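PDB 3HRS: metalloregulator ScaR from Streptococcus gordonii, which probably binds DNA as a homodimer and represses transcription in response to manganese, as a member of the DtxR/MntR family of metalloregulators. Local coordinates for residues L71-R76 / R111-L116; D117-C122 / G126-K131. All coordinates share one frame; numbering follows the deposited sequence.

Interaction 1 of 2, residues L71-R76 / R111-L116; sequences LYRKHR and RLDQLL. With SO4 (sulfate ion), chain C.
Arg73 and Asp113 form a buried salt bridge between helices 62-84 and 106-115, in the metal-binding and dimerisation domain of a DtxR/MntR repressor. It is the one place where the two segments touch. Their backbones stay well apart, with CA of Arg73 8.8 Å from CA of Asp113. The Arg73 chain bends at chi3 (80°), which brings its guanidinium round to the second helix. Two nitrogens then grip a single oxygen end-on. NH2 of Arg73 is 3.0 Å from OD2 of Asp113, and NH1 of Arg73 makes a longer, more bent bond of 3.3 Å to the same OD2. OD2 lies in the guanidinium plane, but both nitrogens reach it from above one face of the carboxylate. The two planes are 79° apart. NH2 also pairs with Glu110, the stronger partner, and NH1 bonds to the carbonyl of Pro129. One arginine therefore faces two carboxylates, which would probably hold it in its charged form. The rest is loose: Leu112 and Leu116 point toward helix 62-84 but do not touch segment 71-76. They pack further along that helix, Leu112 on Ile78 and Phe81, Leu116 on Val80. At the far side of segment 71-76, Arg76 lies with one guanidinium face over CD1 of Tyr72. A sulfate lies at this guanidinium's edge, near its plane, with NH2 of Arg76 donating to O4 at 3.2 Å.

Interaction 2 of 2, residues D117-C122 / G126-K131; sequences DYPKAC and GTIPAK
Cys122 and Gly126 are joined by a backbone hydrogen bond in the loop after helix 106-115. N of Cys122 is 2.8 Å from O of Gly126, almost in line with the C=O bond, though the N-H...O angle is 149°. A second bond links N of Ile128 to O of Lys120 at 3.2 Å. Here the donor stands well above the carbonyl plane. Between these bonds Ala121 and Thr127 form a single beta bridge, an antiparallel non-hydrogen-bonded pair, with their CA atoms 4.3 Å apart. CA of Ala121 adds a CA-H...O contact to O of Gly126.

Ile128 carries the side-chain part. Its CG1 lies beside the backbone N (chi1 -60°), which lays CG1 and CD1 against the backbone from Pro119 to Cys122. CD1 is 3.3 Å from O of Pro119 and 3.6 Å from C of Ala121. CB of Pro119 meets the same methyl at 4.1 Å. On its other side the isoleucine packs on Arg76 of helix 62-84.

Further out, Glu137 accepts from N of Thr127, and NH1 of Arg76 donates to O of Thr127. Asp117 ends the preceding helix in a Schellman motif, and Asp113 on that helix touches Pro119. Cys122, nearby Glu79 and His124, and Asp159 are zinc ligands in a structure of this protein. The metal is absent here. The main-chain bond at Cys122 fixes the backbone that presents the ligand sulfur.

Overall arrangement
From the N terminus, the chain passes through helix 62-84, then helix 90-101, and then helix 106-115, whose segment runs roughly parallel to 71-76. Interaction 1 closes this mostly helical loop, with 34 residues between its segments. Interaction 2 follows directly after it and closes a short turn of three residues. The two are in series and do not cross. Their centres are about 7 Å apart, and they touch. Arginines of helix 62-84 that take part in interaction 1 also bond to carbonyls of segment 126-131. Together they tie two helices of the metal-binding and dimerisation domain to the loop that leads toward strand 150-157.

Interaction 1 of 2, residues L71-R76 / R111-L116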
loop_
_atom_site.group_PDB
_atom_site.type_symbol
_atom_site.label_atom_id
_atom_site.label_comp_id
_atom_site.label_asym_id
_atom_site.label_seq_id
_atom_site.Cartn_x
_atom_site.Cartn_y
_atom_site.Cartn_z
ATOM N N LEU A 71 14.046 -5.138 5.146
ATOM C CA LEU A 71 13.036 -6.140 4.841
ATOM C C LEU A 71 12.135 -6.400 6.053
ATOM O O LEU A 71 10.911 -6.516 5.946
ATOM C CB LEU A 71 13.722 -7.447 4.484
ATOM C CG LEU A 71 14.133 -7.477 3.034
ATOM C CD1 LEU A 71 14.773 -8.818 2.741
ATOM C CD2 LEU A 71 12.904 -7.205 2.148
ATOM N N TYR A 72 12.766 -6.510 7.210
ATOM C CA TYR A 72 12.037 -6.840 8.392
ATOM C C TYR A 72 11.238 -5.621 8.858
ATOM O O TYR A 72 10.073 -5.774 9.290
ATOM C CB TYR A 72 12.982 -7.396 9.448
ATOM C CG TYR A 72 13.168 -8.900 9.362
ATOM C CD1 TYR A 72 12.267 -9.762 9.958
ATOM C CD2 TYR A 72 14.251 -9.452 8.718
ATOM C CE1 TYR A 72 12.435 -11.129 9.899
ATOM C CE2 TYR A 72 14.426 -10.824 8.653
ATOM C CZ TYR A 72 13.517 -11.660 9.244
ATOM O OH TYR A 72 13.686 -13.032 9.180
ATOM N N ARG A 73 11.825 -4.421 8.742
ATOM C CA ARG A 73 11.067 -3.185 9.014
ATOM C C ARG A 73 9.802 -3.142 8.184
ATOM O O ARG A 73 8.689 -3.035 8.731
ATOM C CB ARG A 73 11.865 -1.918 8.765
ATOM C CG ARG A 73 12.407 -1.303 10.021
ATOM C CD ARG A 73 13.307 -0.112 9.710
ATOM N NE ARG A 73 12.570 1.117 9.430
ATOM C CZ ARG A 73 11.972 1.863 10.358
ATOM N NH1 ARG A 73 11.973 1.507 11.642
ATOM N NH2 ARG A 73 11.345 2.969 10.001
ATOM N N LYS A 74 9.979 -3.253 6.871
ATOM C CA LYS A 74 8.875 -3.132 5.925
ATOM C C LYS A 74 7.781 -4.118 6.294
ATOM O O LYS A 74 6.624 -3.734 6.547
ATOM C CB LYS A 74 9.375 -3.385 4.509
ATOM C CG LYS A 74 8.524 -2.764 3.429
ATOM C CD LYS A 74 8.680 -3.487 2.095
ATOM C CE LYS A 74 9.778 -2.867 1.220
ATOM N NZ LYS A 74 11.068 -3.571 1.280
ATOM N N HIS A 75 8.176 -5.384 6.383
ATOM C CA HIS A 75 7.282 -6.489 6.682
ATOM C C HIS A 75 6.572 -6.413 8.044
ATOM O O HIS A 75 5.366 -6.649 8.133
ATOM C CB HIS A 75 8.081 -7.758 6.639
ATOM C CG HIS A 75 7.319 -8.953 7.089
ATOM N ND1 HIS A 75 6.368 -9.559 6.301
ATOM C CD2 HIS A 75 7.373 -9.664 8.241
ATOM C CE1 HIS A 75 5.880 -10.603 6.941
ATOM N NE2 HIS A 75 6.469 -10.688 8.121
ATOM N N ARG A 76 7.321 -6.097 9.103
ATOM C CA ARG A 76 6.696 -5.949 10.406
ATOM C C ARG A 76 5.889 -4.646 10.572
ATOM O O ARG A 76 4.875 -4.640 11.242
ATOM C CB ARG A 76 7.694 -6.164 11.554
ATOM C CG ARG A 76 8.124 -7.613 11.643
ATOM C CD ARG A 76 9.465 -7.856 12.353
ATOM N NE ARG A 76 9.789 -9.280 12.276
ATOM C CZ ARG A 76 10.793 -9.874 12.918
ATOM N NH1 ARG A 76 11.599 -9.179 13.715
ATOM N NH2 ARG A 76 10.985 -11.178 12.763
ATOM N N ARG A 111 7.141 6.841 6.648
ATOM C CA ARG A 111 5.985 7.596 7.139
ATOM C C ARG A 111 5.089 6.701 8.026
ATOM O O ARG A 111 4.684 7.098 9.125
ATOM C CB ARG A 111 5.198 8.193 5.973
ATOM C CG ARG A 111 6.044 9.023 5.005
ATOM C CD ARG A 111 6.858 10.061 5.731
ATOM N NE ARG A 111 6.014 10.870 6.594
ATOM C CZ ARG A 111 6.415 11.966 7.231
ATOM N NH1 ARG A 111 7.665 12.403 7.097
ATOM N NH2 ARG A 111 5.559 12.633 7.998
ATOM N N LEU A 112 4.811 5.494 7.524
ATOM C CA LEU A 112 4.070 4.473 8.228
ATOM C C LEU A 112 4.570 4.332 9.645
ATOM O O LEU A 112 3.788 4.259 10.575
ATOM C CB LEU A 112 4.248 3.131 7.534
ATOM C CG LEU A 112 3.006 2.246 7.406
ATOM C CD1 LEU A 112 3.381 0.845 7.784
ATOM C CD2 LEU A 112 1.802 2.759 8.243
ATOM N N ASP A 113 5.886 4.273 9.795
ATOM C CA ASP A 113 6.504 4.063 11.100
ATOM C C ASP A 113 6.054 5.157 12.036
ATOM O O ASP A 113 5.659 4.904 13.160
ATOM C CB ASP A 113 8.028 4.098 10.968
ATOM C CG ASP A 113 8.746 3.593 12.207
ATOM O OD1 ASP A 113 8.169 2.812 12.992
ATOM O OD2 ASP A 113 9.917 3.972 12.383
ATOM N N GLN A 114 6.117 6.383 11.549
ATOM C CA GLN A 114 5.725 7.530 12.329
ATOM C C GLN A 114 4.237 7.454 12.672
ATOM O O GLN A 114 3.829 7.739 13.804
ATOM C CB GLN A 114 6.001 8.807 11.552
ATOM C CG GLN A 114 5.738 10.019 12.391
ATOM C CD GLN A 114 6.180 11.308 11.739
ATOM O OE1 GLN A 114 6.243 11.413 10.514
ATOM N NE2 GLN A 114 6.491 12.304 12.565
ATOM N N LEU A 115 3.425 7.089 11.686
ATOM C CA LEU A 115 1.985 6.996 11.893
ATOM C C LEU A 115 1.655 6.013 13.020
ATOM O O LEU A 115 0.751 6.256 13.821
ATOM C CB LEU A 115 1.312 6.515 10.623
ATOM C CG LEU A 115 -0.184 6.405 10.813
ATOM C CD1 LEU A 115 -0.652 7.754 11.291
ATOM C CD2 LEU A 115 -0.880 5.974 9.504
ATOM N N LEU A 116 2.397 4.908 13.058
ATOM C CA LEU A 116 2.191 3.853 14.024
ATOM C C LEU A 116 2.833 4.200 15.361
ATOM O O LEU A 116 2.731 3.436 16.321
ATOM C CB LEU A 116 2.758 2.535 13.507
ATOM C CG LEU A 116 2.243 1.982 12.179
ATOM C CD1 LEU A 116 2.780 0.576 12.007
ATOM C CD2 LEU A 116 0.725 1.966 12.091
HETATM S S SO4 C . 9.731 -14.450 11.674
HETATM O O1 SO4 C . 9.514 -14.434 13.127
HETATM O O2 SO4 C . 11.169 -14.539 11.438
HETATM O O3 SO4 C . 9.080 -15.610 11.046
HETATM O O4 SO4 C . 9.205 -13.206 11.087
#

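Interaction 2 of 2, residues D117-C122 / G126-K131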
loop_
_atom_site.group_PDB
_atom_site.type_symbol
_atom_site.label_atom_id
_atom_site.label_comp_id
_atom_site.label_asym_id
_atom_site.label_seq_id
_atom_site.Cartn_x
_atom_site.Cartn_y
_atom_site.Cartn_z
ATOM N N ASP A 117 3.480 5.358 15.424
ATOM C CA ASP A 117 4.112 5.824 16.655
ATOM C C ASP A 117 5.272 4.946 17.087
ATOM O O ASP A 117 5.428 4.653 18.276
ATOM C CB ASP A 117 3.098 5.947 17.791
ATOM C CG ASP A 117 3.591 6.846 18.928
ATOM O OD1 ASP A 117 4.629 7.543 18.763
ATOM O OD2 ASP A 117 2.929 6.848 19.996
ATOM N N TYR A 118 6.076 4.529 16.112
ATOM C CA TYR A 118 7.346 3.838 16.355
ATOM C C TYR A 118 7.252 2.587 17.221
ATOM O O TYR A 118 7.841 2.532 18.304
ATOM C CB TYR A 118 8.384 4.806 16.915
ATOM C CG TYR A 118 8.453 6.075 16.112
ATOM C CD1 TYR A 118 7.789 7.217 16.540
ATOM C CD2 TYR A 118 9.155 6.133 14.911
ATOM C CE1 TYR A 118 7.836 8.379 15.824
ATOM C CE2 TYR A 118 9.207 7.310 14.168
ATOM C CZ TYR A 118 8.534 8.429 14.631
ATOM O OH TYR A 118 8.539 9.621 13.918
ATOM N N PRO A 119 6.514 1.573 16.732
ATOM C CA PRO A 119 6.382 0.287 17.444
ATOM C C PRO A 119 7.700 -0.494 17.469
ATOM O O PRO A 119 8.297 -0.754 16.425
ATOM C CB PRO A 119 5.352 -0.491 16.621
ATOM C CG PRO A 119 4.980 0.407 15.419
ATOM C CD PRO A 119 5.873 1.581 15.399
ATOM N N LYS A 120 8.137 -0.881 18.657
ATOM C CA LYS A 120 9.335 -1.681 18.800
ATOM C C LYS A 120 9.082 -3.176 18.545
ATOM O O LYS A 120 9.993 -3.994 18.690
ATOM C CB LYS A 120 9.935 -1.460 20.190
ATOM C CG LYS A 120 10.799 -0.188 20.306
ATOM C CD LYS A 120 10.500 0.594 21.596
ATOM C CE LYS A 120 9.754 -0.252 22.663
ATOM N NZ LYS A 120 10.597 -1.171 23.506
ATOM N N ALA A 121 7.867 -3.535 18.141
ATOM C CA ALA A 121 7.554 -4.936 17.880
ATOM C C ALA A 121 6.235 -5.129 17.136
ATOM O O ALA A 121 5.274 -4.408 17.407
ATOM C CB ALA A 121 7.513 -5.691 19.187
ATOM N N CYS A 122 6.193 -6.092 16.204
ATOM C CA CYS A 122 4.945 -6.439 15.514
ATOM C C CYS A 122 4.100 -7.382 16.401
ATOM O O CYS A 122 4.593 -7.908 17.410
ATOM C CB CYS A 122 5.211 -7.096 14.166
ATOM S SG CYS A 122 5.997 -8.719 14.251
ATOM N N GLY A 126 7.926 -10.354 17.048
ATOM C CA GLY A 126 9.062 -9.982 16.234
ATOM C C GLY A 126 9.417 -8.538 16.512
ATOM O O GLY A 126 8.535 -7.641 16.541
ATOM N N THR A 127 10.707 -8.303 16.700
ATOM C CA THR A 127 11.206 -6.963 16.975
ATOM C C THR A 127 11.336 -6.113 15.699
ATOM O O THR A 127 11.525 -6.651 14.612
ATOM C CB THR A 127 12.545 -7.027 17.691
ATOM O OG1 THR A 127 13.233 -5.788 17.502
ATOM C CG2 THR A 127 13.361 -8.119 17.084
ATOM N N ILE A 128 11.201 -4.791 15.844
ATOM C CA ILE A 128 11.200 -3.873 14.706
ATOM C C ILE A 128 12.299 -2.829 14.774
ATOM O O ILE A 128 12.148 -1.776 15.386
ATOM C CB ILE A 128 9.895 -3.082 14.604
ATOM C CG1 ILE A 128 8.691 -3.989 14.425
ATOM C CG2 ILE A 128 9.918 -2.198 13.385
ATOM C CD1 ILE A 128 7.384 -3.197 14.386
ATOM N N PRO A 129 13.400 -3.095 14.099
ATOM C CA PRO A 129 14.587 -2.239 14.129
ATOM C C PRO A 129 14.346 -0.847 13.531
ATOM O O PRO A 129 13.568 -0.705 12.601
ATOM C CB PRO A 129 15.573 -3.022 13.256
ATOM C CG PRO A 129 14.701 -3.806 12.349
ATOM C CD PRO A 129 13.603 -4.269 13.245
ATOM N N ALA A 130 15.034 0.159 14.052
ATOM C CA ALA A 130 14.970 1.511 13.513
ATOM C C ALA A 130 15.532 1.577 12.100
ATOM O O ALA A 130 16.375 0.748 11.738
ATOM C CB ALA A 130 15.755 2.448 14.422
ATOM N N LYS A 131 15.118 2.563 11.300
ATOM C CA LYS A 131 15.824 2.753 10.014
ATOM C C LYS A 131 17.344 2.667 10.229
ATOM O O LYS A 131 17.886 3.371 11.089
ATOM C CB LYS A 131 15.497 4.093 9.361
ATOM C CG LYS A 131 15.870 4.161 7.878
ATOM C CD LYS A 131 15.656 5.571 7.281
ATOM C CE LYS A 131 16.769 5.953 6.273
ATOM N NZ LYS A 131 18.187 5.552 6.703
#